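Local coordinates for protein beta-N-acetylhexosaminidase (Arthrobacter aurescens, PDB 3RCN) that probably hydrolyses terminal non-reducing N-acetyl-D-hexosamine residues from N-acetyl-beta-D-hexosaminides, as a member of glycosyl hydrolase family 20, at residues A[78-83]-A[130-135]; A[13-18]-A[484-489]. All coordinates share one frame; numbering follows the deposited sequence.

Contact 1. Residues A[78-83]-A[130-135]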
loop_
_atom_site.group_PDB
_atom_site.type_symbol
_atom_site.label_atom_id
_atom_site.label_comp_id
_atom_site.label_asym_id
_atom_site.label_seq_id
_atom_site.Cartn_x
_atom_site.Cartn_y
_atom_site.Cartn_z
ATOM N N GLU A 78 -12.973 -12.239 23.974
ATOM C CA GLU A 78 -12.466 -12.497 22.620
ATOM C C GLU A 78 -13.198 -13.653 21.959
ATOM O O GLU A 78 -12.845 -14.074 20.866
ATOM C CB GLU A 78 -10.962 -12.784 22.613
ATOM C CG GLU A 78 -10.061 -11.557 22.744
ATOM C CD GLU A 78 -8.621 -11.835 22.312
ATOM O OE1 GLU A 78 -8.059 -12.867 22.746
ATOM O OE2 GLU A 78 -8.057 -11.028 21.531
ATOM N N ALA A 79 -14.212 -14.172 22.635
ATOM C CA ALA A 79 -14.938 -15.346 22.169
ATOM C C ALA A 79 -16.262 -14.956 21.504
ATOM O O ALA A 79 -16.867 -13.943 21.849
ATOM C CB ALA A 79 -15.181 -16.326 23.331
ATOM N N TYR A 80 -16.688 -15.733 20.518
ATOM C CA TYR A 80 -17.959 -15.461 19.864
ATOM C C TYR A 80 -18.677 -16.742 19.463
ATOM O O TYR A 80 -18.087 -17.817 19.390
ATOM C CB TYR A 80 -17.749 -14.599 18.616
ATOM C CG TYR A 80 -17.077 -15.377 17.528
ATOM C CD1 TYR A 80 -15.692 -15.409 17.436
ATOM C CD2 TYR A 80 -17.819 -16.122 16.628
ATOM C CE1 TYR A 80 -15.060 -16.144 16.469
ATOM C CE2 TYR A 80 -17.190 -16.867 15.650
ATOM C CZ TYR A 80 -15.809 -16.864 15.574
ATOM O OH TYR A 80 -15.165 -17.596 14.612
ATOM N N ARG A 81 -19.965 -16.598 19.199
ATOM C CA ARG A 81 -20.766 -17.660 18.629
ATOM C C ARG A 81 -21.370 -17.105 17.339
ATOM O O ARG A 81 -21.795 -15.946 17.301
ATOM C CB ARG A 81 -21.854 -18.062 19.622
ATOM C CG ARG A 81 -22.489 -19.404 19.347
ATOM C CD ARG A 81 -23.328 -19.850 20.536
ATOM N NE ARG A 81 -24.329 -18.847 20.897
ATOM C CZ ARG A 81 -24.316 -18.147 22.032
ATOM N NH1 ARG A 81 -23.358 -18.355 22.929
ATOM N NH2 ARG A 81 -25.267 -17.248 22.277
ATOM N N LEU A 82 -21.385 -17.901 16.273
ATOM C CA LEU A 82 -21.945 -17.434 14.997
ATOM C C LEU A 82 -23.030 -18.361 14.455
ATOM O O LEU A 82 -22.819 -19.557 14.245
ATOM C CB LEU A 82 -20.840 -17.193 13.959
ATOM C CG LEU A 82 -21.207 -17.103 12.476
ATOM C CD1 LEU A 82 -22.405 -16.219 12.247
ATOM C CD2 LEU A 82 -20.025 -16.585 11.689
ATOM N N GLU A 83 -24.198 -17.785 14.225
ATOM C CA GLU A 83 -25.377 -18.568 13.896
ATOM C C GLU A 83 -26.029 -18.089 12.602
ATOM O O GLU A 83 -26.331 -16.903 12.454
ATOM C CB GLU A 83 -26.375 -18.490 15.053
ATOM C CG GLU A 83 -27.595 -19.356 14.870
ATOM C CD GLU A 83 -27.241 -20.820 14.745
ATOM O OE1 GLU A 83 -26.293 -21.264 15.438
ATOM O OE2 GLU A 83 -27.907 -21.517 13.945
ATOM N N VAL A 130 -24.683 -22.333 9.146
ATOM C CA VAL A 130 -23.783 -23.008 10.075
ATOM C C VAL A 130 -23.958 -22.508 11.501
ATOM O O VAL A 130 -24.540 -21.446 11.746
ATOM C CB VAL A 130 -22.300 -22.783 9.713
ATOM C CG1 VAL A 130 -22.004 -23.274 8.323
ATOM C CG2 VAL A 130 -21.939 -21.314 9.850
ATOM N N SER A 131 -23.441 -23.288 12.440
ATOM C CA SER A 131 -23.302 -22.848 13.817
ATOM C C SER A 131 -21.828 -22.947 14.161
ATOM O O SER A 131 -21.219 -24.009 13.999
ATOM C CB SER A 131 -24.111 -23.747 14.751
ATOM O OG SER A 131 -25.352 -24.101 14.166
ATOM N N VAL A 132 -21.249 -21.841 14.619
ATOM C CA VAL A 132 -19.850 -21.829 15.036
ATOM C C VAL A 132 -19.693 -21.316 16.463
ATOM O O VAL A 132 -20.323 -20.338 16.853
ATOM C CB VAL A 132 -18.991 -20.951 14.114
ATOM C CG1 VAL A 132 -17.511 -21.089 14.475
ATOM C CG2 VAL A 132 -19.232 -21.302 12.668
ATOM N N GLU A 133 -18.843 -21.980 17.234
ATOM C CA GLU A 133 -18.471 -21.496 18.561
ATOM C C GLU A 133 -16.957 -21.422 18.665
ATOM O O GLU A 133 -16.261 -22.405 18.394
ATOM C CB GLU A 133 -19.051 -22.391 19.655
ATOM C CG GLU A 133 -20.545 -22.208 19.854
ATOM C CD GLU A 133 -21.153 -23.248 20.773
ATOM O OE1 GLU A 133 -20.401 -23.841 21.579
ATOM O OE2 GLU A 133 -22.383 -23.474 20.682
ATOM N N ASP A 134 -16.450 -20.255 19.059
ATOM C CA ASP A 134 -15.034 -19.970 18.898
ATOM C C ASP A 134 -14.435 -19.111 20.013
ATOM O O ASP A 134 -15.069 -18.170 20.494
ATOM C CB ASP A 134 -14.826 -19.268 17.556
ATOM C CG ASP A 134 -13.517 -19.643 16.902
ATOM O OD1 ASP A 134 -12.727 -20.376 17.532
ATOM O OD2 ASP A 134 -13.280 -19.202 15.760
ATOM N N LYS A 135 -13.212 -19.453 20.418
ATOM C CA LYS A 135 -12.414 -18.649 21.337
ATOM C C LYS A 135 -10.927 -18.797 21.000
ATOM O O LYS A 135 -10.542 -19.751 20.329
ATOM C CB LYS A 135 -12.692 -19.035 22.796
ATOM C CG LYS A 135 -11.821 -20.162 23.343
ATOM C CD LYS A 135 -12.236 -21.535 22.831
ATOM C CE LYS A 135 -12.697 -22.424 23.981
ATOM N NZ LYS A 135 -11.716 -22.433 25.118
#

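Contact 2. Residues A[13-18]-A[484-489]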
loop_
_atom_site.group_PDB
_atom_site.type_symbol
_atom_site.label_atom_id
_atom_site.label_comp_id
_atom_site.label_asym_id
_atom_site.label_seq_id
_atom_site.Cartn_x
_atom_site.Cartn_y
_atom_site.Cartn_z
ATOM N N ALA A 13 -8.857 -22.434 12.059
ATOM C CA ALA A 13 -10.009 -23.298 12.320
ATOM C C ALA A 13 -10.656 -22.951 13.653
ATOM O O ALA A 13 -9.969 -22.861 14.662
ATOM C CB ALA A 13 -9.577 -24.757 12.320
ATOM N N PRO A 14 -11.988 -22.774 13.667
ATOM C CA PRO A 14 -12.746 -22.458 14.887
ATOM C C PRO A 14 -12.764 -23.653 15.833
ATOM O O PRO A 14 -12.445 -24.765 15.421
ATOM C CB PRO A 14 -14.168 -22.196 14.374
ATOM C CG PRO A 14 -14.084 -22.232 12.882
ATOM C CD PRO A 14 -12.877 -23.016 12.523
ATOM N N TRP A 15 -13.130 -23.436 17.089
ATOM C CA TRP A 15 -13.106 -24.532 18.050
ATOM C C TRP A 15 -14.196 -25.576 17.816
ATOM O O TRP A 15 -13.916 -26.773 17.873
ATOM C CB TRP A 15 -13.077 -24.012 19.485
ATOM C CG TRP A 15 -11.689 -23.632 19.900
ATOM C CD1 TRP A 15 -10.892 -22.681 19.323
ATOM C CD2 TRP A 15 -10.923 -24.200 20.970
ATOM N NE1 TRP A 15 -9.682 -22.621 19.974
ATOM C CE2 TRP A 15 -9.677 -23.540 20.988
ATOM C CE3 TRP A 15 -11.173 -25.196 21.916
ATOM C CZ2 TRP A 15 -8.684 -23.847 21.912
ATOM C CZ3 TRP A 15 -10.184 -25.499 22.839
ATOM C CH2 TRP A 15 -8.956 -24.828 22.829
ATOM N N SER A 16 -15.423 -25.138 17.543
ATOM C CA SER A 16 -16.478 -26.066 17.104
ATOM C C SER A 16 -17.257 -25.555 15.888
ATOM O O SER A 16 -17.585 -24.372 15.789
ATOM C CB SER A 16 -17.434 -26.414 18.250
ATOM O OG SER A 16 -18.273 -25.320 18.574
ATOM N N PHE A 17 -17.545 -26.458 14.957
ATOM C CA PHE A 17 -18.227 -26.093 13.714
ATOM C C PHE A 17 -19.246 -27.151 13.297
ATOM O O PHE A 17 -18.935 -28.338 13.271
ATOM C CB PHE A 17 -17.194 -25.893 12.602
ATOM C CG PHE A 17 -17.791 -25.626 11.244
ATOM C CD1 PHE A 17 -18.110 -26.677 10.388
ATOM C CD2 PHE A 17 -18.011 -24.329 10.807
ATOM C CE1 PHE A 17 -18.651 -26.437 9.116
ATOM C CE2 PHE A 17 -18.558 -24.084 9.546
ATOM C CZ PHE A 17 -18.878 -25.144 8.702
ATOM N N SER A 18 -20.458 -26.714 12.971
ATOM C CA SER A 18 -21.483 -27.601 12.413
ATOM C C SER A 18 -22.225 -26.949 11.251
ATOM O O SER A 18 -22.673 -25.808 11.349
ATOM C CB SER A 18 -22.493 -28.008 13.484
ATOM O OG SER A 18 -23.665 -28.547 12.885
ATOM N N SER A 484 -6.347 -21.693 17.379
ATOM C CA SER A 484 -7.232 -22.853 17.360
ATOM C C SER A 484 -6.963 -23.851 18.477
ATOM O O SER A 484 -6.106 -23.644 19.318
ATOM C CB SER A 484 -7.160 -23.596 16.018
ATOM O OG SER A 484 -7.331 -22.719 14.926
ATOM N N ASN A 485 -7.717 -24.942 18.438
ATOM C CA ASN A 485 -7.589 -26.065 19.348
ATOM C C ASN A 485 -6.482 -27.025 18.887
ATOM O O ASN A 485 -6.525 -27.558 17.771
ATOM C CB ASN A 485 -8.952 -26.775 19.438
ATOM C CG ASN A 485 -8.945 -27.988 20.359
ATOM O OD1 ASN A 485 -7.971 -28.258 21.062
ATOM N ND2 ASN A 485 -10.053 -28.717 20.369
ATOM N N PRO A 486 -5.481 -27.255 19.754
ATOM C CA PRO A 486 -4.326 -28.105 19.438
ATOM C C PRO A 486 -4.680 -29.576 19.217
ATOM O O PRO A 486 -3.881 -30.305 18.632
ATOM C CB PRO A 486 -3.434 -27.952 20.673
ATOM C CG PRO A 486 -4.356 -27.546 21.760
ATOM C CD PRO A 486 -5.405 -26.708 21.121
ATOM N N ALA A 487 -5.854 -29.997 19.671
ATOM C CA ALA A 487 -6.284 -31.386 19.554
ATOM C C ALA A 487 -6.552 -31.786 18.107
ATOM O O ALA A 487 -6.216 -32.894 17.682
ATOM C CB ALA A 487 -7.531 -31.609 20.380
ATOM N N GLY A 488 -7.139 -30.870 17.349
ATOM C CA GLY A 488 -7.566 -31.163 15.995
ATOM C C GLY A 488 -6.492 -30.922 14.945
ATOM O O GLY A 488 -6.813 -30.697 13.773
ATOM N N ARG A 489 -5.222 -30.980 15.348
ATOM C CA ARG A 489 -4.122 -30.576 14.471
ATOM C C ARG A 489 -3.563 -31.708 13.606
ATOM O O ARG A 489 -3.019 -32.686 14.120
ATOM C CB ARG A 489 -2.992 -29.948 15.288
ATOM C CG ARG A 489 -1.770 -29.555 14.471
ATOM C CD ARG A 489 -1.384 -28.105 14.724
ATOM N NE ARG A 489 -2.548 -27.297 15.062
ATOM C CZ ARG A 489 -2.634 -26.541 16.150
ATOM N NH1 ARG A 489 -3.740 -25.846 16.384
ATOM N NH2 ARG A 489 -1.617 -26.472 17.005
HETATM O O HOH W 1 -9.576 -26.457 15.948
#

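Contact 1. Residues A[78-83]-A[130-135]
Two antiparallel neighbour strands of the mixed sheet in the N-terminal GH20 domain pair here: Tyr80, Arg81, Leu82 and Glu83 stand opposite Asp134, Glu133, Val132 and Ser131. Strand 80-84 lies between strands 125-134 and 88-92. Tyr80 with Asp134 and Leu82 with Val132 are the hydrogen-bonded pairs. Each makes two backbone bonds; Leu82 N to Val132 O is 2.7 Å. The other two pairs are non-hydrogen-bonded.

Leu82, Val132, Tyr80 and Asp134 turn to the same face. Helix 95-109 packs on Leu82 there. The Leu82 and Val132 CB atoms are 4.2 Å apart. Tyr80 CG sits between its backbone N and carbonyl carbon (chi1 71°). This lays the ring beside Asp134, whose CB comes over one ring face, 3.3 Å from Tyr80 CZ. Tyr80 OH hydrogen-bonds with Thr104 OG1 of that helix and lies 2.7 Å from Asp134 OD2, a weak bond. Asp134 OD1 bonds to Trp483 NE1 and Trp15 N. Replacing Tyr80 with an alanine would probably leave Thr104 OG1 and Asp134 OD2 without the phenol and open a gap over Asp134 CB.

On the other face the aliphatic parts of Arg81 and Glu133 run alongside, CG to CG 3.4 Å. Their charged ends do not pair; Arg81 NH1 instead forms a salt bridge with Asp72. Glu83 bends at chi2 (60°), and its OE1 takes a weak hydrogen bond from Ser131 OG at 3.2 Å.

Contact 2. Residues A[13-18]-A[484-489]
Ser484 OG donates to Ala13 O across 2.7 Å, the shortest polar bond between these segments. The hydroxyl meets a lone pair of the carbonyl oxygen, within the plane of that carbonyl. Ser484 OG sits beside its own backbone N and faces Ala13. A weak bond to Glu480 O also reaches this hydroxyl. Ala13 N is bonded to Glu480 as well, so residues of helix 474-483 and the residue just after it hold both backbone polar groups of Ala13.

Trp15 makes the broader part of the contact. Its indole lies over the start of the loop that follows the helix. Asn485 CB sits 3.5 Å from the centroid of the six-membered ring, only 7° off the ring normal. This is a CH-pi contact over the face. Asn485 CG is anti to the backbone N (chi1 179°), and the side-chain amide spreads almost parallel to the indole, the two planes 10° apart. Asn485 CG is 3.7 Å from Trp15 CZ3. Trp15 NE1 is bonded to Trp483 O, the last residue of the helix.

The contact joins the N-terminal GH20 domain to the catalytic TIM barrel domain. The residues ahead of strand 16-26 meet the loop between helices 474-483 and 491-508. That loop is shaped by an Asx turn: Ala487 N donates to Asn485 OD1 at 3.1 Å, and the N-H comes from well above the plane of the amide carbonyl. The same asparagine thus shapes its own loop and packs on Trp15. Pro486 CD adds a looser apolar contact, obliquely, 4.4 Å from Trp15 CH2. One water links Pro14 O and Asn485 N by weak bonds.

The centres of contact 1 and contact 2 are 11 Å apart. Residues 13-18 come first along the chain, then 78-83, 130-135 and 484-489, so both segments of contact 1 fall in the long stretch of chain between 13-18 and 484-489. Strands 16-26 and 125-134 are neighbours in the N-terminal sheet and connect the two contacts directly. Ser131 N is 2.9 Å from Ser18 O, and Ser16 N is 3.0 Å from Glu133 O; both are probable backbone hydrogen bonds. Lys135 also makes a cation-pi contact with Trp15. Contact 1 thus lies inside one domain, while contact 2 joins the residues leading into its outermost strand, 16-26, to the catalytic domain.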